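Local atomic coordinates of transcriptional regulator, MarR family (Silicibacter pomeroyi DSS-3, PDB entry 3BOQ), a protein that probably binds DNA as a transcription factor of the MarR family, forming a dimer with a winged helix-turn-helix domain in each subunit. Residues D51-L56 with L68-V74. Numbering follows the deposited sequence.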
ATOM      1  N   ASP B  51       2.871   1.593  13.150  1.00 60.74           N
ATOM      2  CA  ASP B  51       1.453   1.819  12.940  1.00 61.61           C
ATOM      3  C   ASP B  51       0.543   1.329  14.094  1.00 62.42           C
ATOM      4  O   ASP B  51      -0.284   2.109  14.598  1.00 62.66           O
ATOM      5  CB  ASP B  51       1.018   1.260  11.583  1.00 61.91           C
ATOM      6  CG  ASP B  51      -0.485   1.313  11.380  1.00 63.22           C
ATOM      7  OD1 ASP B  51      -1.099   2.338  11.762  1.00 64.64           O
ATOM      8  OD2 ASP B  51      -1.050   0.320  10.848  1.00 64.35           O
ATOM      9  N   ALA B  52       0.693   0.065  14.511  1.00 62.79           N
ATOM     10  CA  ALA B  52      -0.026  -0.463  15.683  1.00 63.35           C
ATOM     11  C   ALA B  52       0.203   0.357  16.956  1.00 64.32           C
ATOM     12  O   ALA B  52      -0.749   0.711  17.672  1.00 63.48           O
ATOM     13  CB  ALA B  52       0.335  -1.928  15.921  1.00 63.16           C
HETATM   14  N   MSE B  53       1.463   0.667  17.238  1.00 65.60           N
HETATM   15  CA  MSE B  53       1.815   1.459  18.438  1.00 68.80           C
HETATM   16  C   MSE B  53       1.198   2.863  18.470  1.00 66.87           C
HETATM   17  O   MSE B  53       0.852   3.370  19.536  1.00 67.22           O
HETATM   18  CB  MSE B  53       3.322   1.547  18.595  1.00 67.32           C
HETATM   19  CG  MSE B  53       3.947   0.207  18.804  1.00 70.66           C
HETATM   20 SE   MSE B  53       5.902   0.217  18.712  1.00 79.63          SE
HETATM   21  CE  MSE B  53       6.288   1.167  20.424  1.00 76.19           C
ATOM     22  N   ALA B  54       1.069   3.479  17.300  1.00 66.14           N
ATOM     23  CA  ALA B  54       0.459   4.780  17.161  1.00 65.42           C
ATOM     24  C   ALA B  54      -1.002   4.766  17.607  1.00 65.24           C
ATOM     25  O   ALA B  54      -1.457   5.710  18.257  1.00 65.28           O
ATOM     26  CB  ALA B  54       0.582   5.258  15.706  1.00 65.48           C
ATOM     27  N   GLN B  55      -1.727   3.700  17.265  1.00 65.06           N
ATOM     28  CA  GLN B  55      -3.136   3.578  17.647  1.00 65.40           C
ATOM     29  C   GLN B  55      -3.247   3.441  19.148  1.00 65.58           C
ATOM     30  O   GLN B  55      -4.104   4.061  19.753  1.00 65.81           O
ATOM     31  CB  GLN B  55      -3.819   2.393  16.956  1.00 65.17           C
ATOM     32  CG  GLN B  55      -3.535   2.291  15.476  1.00 66.10           C
ATOM     33  CD  GLN B  55      -3.553   3.654  14.756  1.00 67.88           C
ATOM     34  OE1 GLN B  55      -2.623   3.983  14.005  1.00 68.65           O
ATOM     35  NE2 GLN B  55      -4.597   4.451  14.997  1.00 66.05           N
ATOM     36  N   LEU B  56      -2.347   2.656  19.735  1.00 65.87           N
ATOM     37  CA  LEU B  56      -2.303   2.454  21.174  1.00 66.48           C
ATOM     38  C   LEU B  56      -1.853   3.702  21.926  1.00 67.53           C
ATOM     39  O   LEU B  56      -2.420   4.014  22.966  1.00 67.94           O
ATOM     40  CB  LEU B  56      -1.429   1.249  21.541  1.00 65.90           C
ATOM     41  CG  LEU B  56      -1.757  -0.053  20.797  1.00 65.58           C
ATOM     42  CD1 LEU B  56      -0.677  -1.083  21.002  1.00 63.61           C
ATOM     43  CD2 LEU B  56      -3.122  -0.610  21.186  1.00 65.54           C
ATOM     44  N   LEU B  68      -8.280  -2.424  17.782  1.00 58.51           N
ATOM     45  CA  LEU B  68      -6.906  -2.199  17.319  1.00 58.94           C
ATOM     46  C   LEU B  68      -6.792  -2.458  15.820  1.00 59.08           C
ATOM     47  O   LEU B  68      -6.264  -1.624  15.074  1.00 59.41           O
ATOM     48  CB  LEU B  68      -5.904  -3.086  18.067  1.00 58.79           C
ATOM     49  CG  LEU B  68      -4.450  -3.074  17.579  1.00 59.38           C
ATOM     50  CD1 LEU B  68      -3.879  -1.673  17.566  1.00 60.39           C
ATOM     51  CD2 LEU B  68      -3.613  -3.923  18.486  1.00 60.73           C
ATOM     52  N   SER B  69      -7.263  -3.632  15.406  1.00 59.14           N
ATOM     53  CA  SER B  69      -7.256  -4.055  14.020  1.00 59.01           C
ATOM     54  C   SER B  69      -7.993  -3.030  13.155  1.00 59.52           C
ATOM     55  O   SER B  69      -7.460  -2.624  12.070  1.00 59.89           O
ATOM     56  CB  SER B  69      -7.867  -5.454  13.917  1.00 58.61           C
ATOM     57  OG  SER B  69      -8.313  -5.779  12.610  1.00 58.83           O
ATOM     58  N   GLY B  70      -9.190  -2.599  13.659  1.00 59.81           N
ATOM     59  CA  GLY B  70     -10.060  -1.630  12.980  1.00 59.54           C
ATOM     60  C   GLY B  70      -9.452  -0.242  12.765  1.00 59.97           C
ATOM     61  O   GLY B  70      -9.889   0.514  11.828  1.00 59.89           O
ATOM     62  N   ALA B  71      -8.444   0.071  13.619  1.00 59.72           N
ATOM     63  CA  ALA B  71      -7.820   1.406  13.662  1.00 60.14           C
ATOM     64  C   ALA B  71      -6.470   1.473  12.928  1.00 60.67           C
ATOM     65  O   ALA B  71      -5.903   2.549  12.731  1.00 61.43           O
ATOM     66  CB  ALA B  71      -7.631   1.870  15.123  1.00 59.82           C
ATOM     67  N   LEU B  72      -5.934   0.314  12.563  1.00 61.03           N
ATOM     68  CA  LEU B  72      -4.682   0.221  11.827  1.00 60.79           C
ATOM     69  C   LEU B  72      -4.794   0.928  10.454  1.00 61.44           C
ATOM     70  O   LEU B  72      -5.784   0.779   9.728  1.00 60.23           O
ATOM     71  CB  LEU B  72      -4.307  -1.258  11.649  1.00 60.31           C
ATOM     72  CG  LEU B  72      -3.218  -1.941  12.489  1.00 60.37           C
ATOM     73  CD1 LEU B  72      -3.198  -1.552  13.967  1.00 57.69           C
ATOM     74  CD2 LEU B  72      -3.353  -3.435  12.322  1.00 60.03           C
ATOM     75  N   LYS B  73      -3.767   1.708  10.118  1.00 62.51           N
ATOM     76  CA  LYS B  73      -3.743   2.395   8.821  1.00 63.50           C
ATOM     77  C   LYS B  73      -3.077   1.528   7.769  1.00 63.38           C
ATOM     78  O   LYS B  73      -3.329   1.689   6.607  1.00 62.54           O
ATOM     79  CB  LYS B  73      -3.035   3.756   8.928  1.00 63.78           C
ATOM     80  CG  LYS B  73      -3.940   4.875   9.400  1.00 65.30           C
ATOM     81  CD  LYS B  73      -3.605   5.318  10.820  1.00 66.75           C
ATOM     82  CE  LYS B  73      -4.560   6.442  11.280  1.00 66.91           C
ATOM     83  NZ  LYS B  73      -5.982   6.033  11.114  1.00 64.28           N
ATOM     84  N   VAL B  74      -2.173   0.652   8.197  1.00 64.52           N
ATOM     85  CA  VAL B  74      -1.596  -0.355   7.325  1.00 65.52           C
ATOM     86  C   VAL B  74      -2.434  -1.619   7.563  1.00 66.99           C
ATOM     87  O   VAL B  74      -2.676  -2.000   8.711  1.00 67.84           O
ATOM     88  CB  VAL B  74      -0.090  -0.588   7.645  1.00 65.47           C
ATOM     89  CG1 VAL B  74       0.519  -1.561   6.627  1.00 65.37           C
ATOM     90  CG2 VAL B  74       0.681   0.737   7.656  1.00 62.84           C
TER
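With CG of Asp51 anti to its own N (chi1 173°) and Leu68 holding the same first torsion (173°), a carboxylate reaches the backbone that follows helix 65-71, while a Leu68 methyl, CD1, reaches the Leu56 side chain and the backbone O of Ala52. Lys73 N donates to Asp51 OD1 at 3.2 Å, a nearly straight bond that arrives on the syn side, close to the carboxylate plane. Val74 N gives its hydrogen to Asp51 OD2 at 2.9 Å, coming from above that plane, and a weak second bond from Lys73 N falls on the same oxygen. An aspartate suits this place because its two oxygens can take successive peptide N-H groups from a short stem. Replacing Asp51 by an alanine is likely to leave the Lys73 and Val74 amides without these acceptors, and the chain after the helix freer to move. Helices 47-58 and 65-71 belong to the winged helix-turn-helix domain of the MarR family, and the Asp51 bonds tie the first of them to the turn that leads toward helix 79-88, probably the recognition helix. Ala52 is small enough to let Leu72 CD1 come to 3.8 Å from its CA, and its methyl also touches Leu82 and Leu86 of helix 79-88. Farther along, Leu68 CD1 meets Leu56 CD2 at 3.8 Å, two branched apolar chains crossing at a slant. Lys73 runs obliquely across the end of Gln55, and its long aliphatic chain also packs on Leu22 of the second subunit.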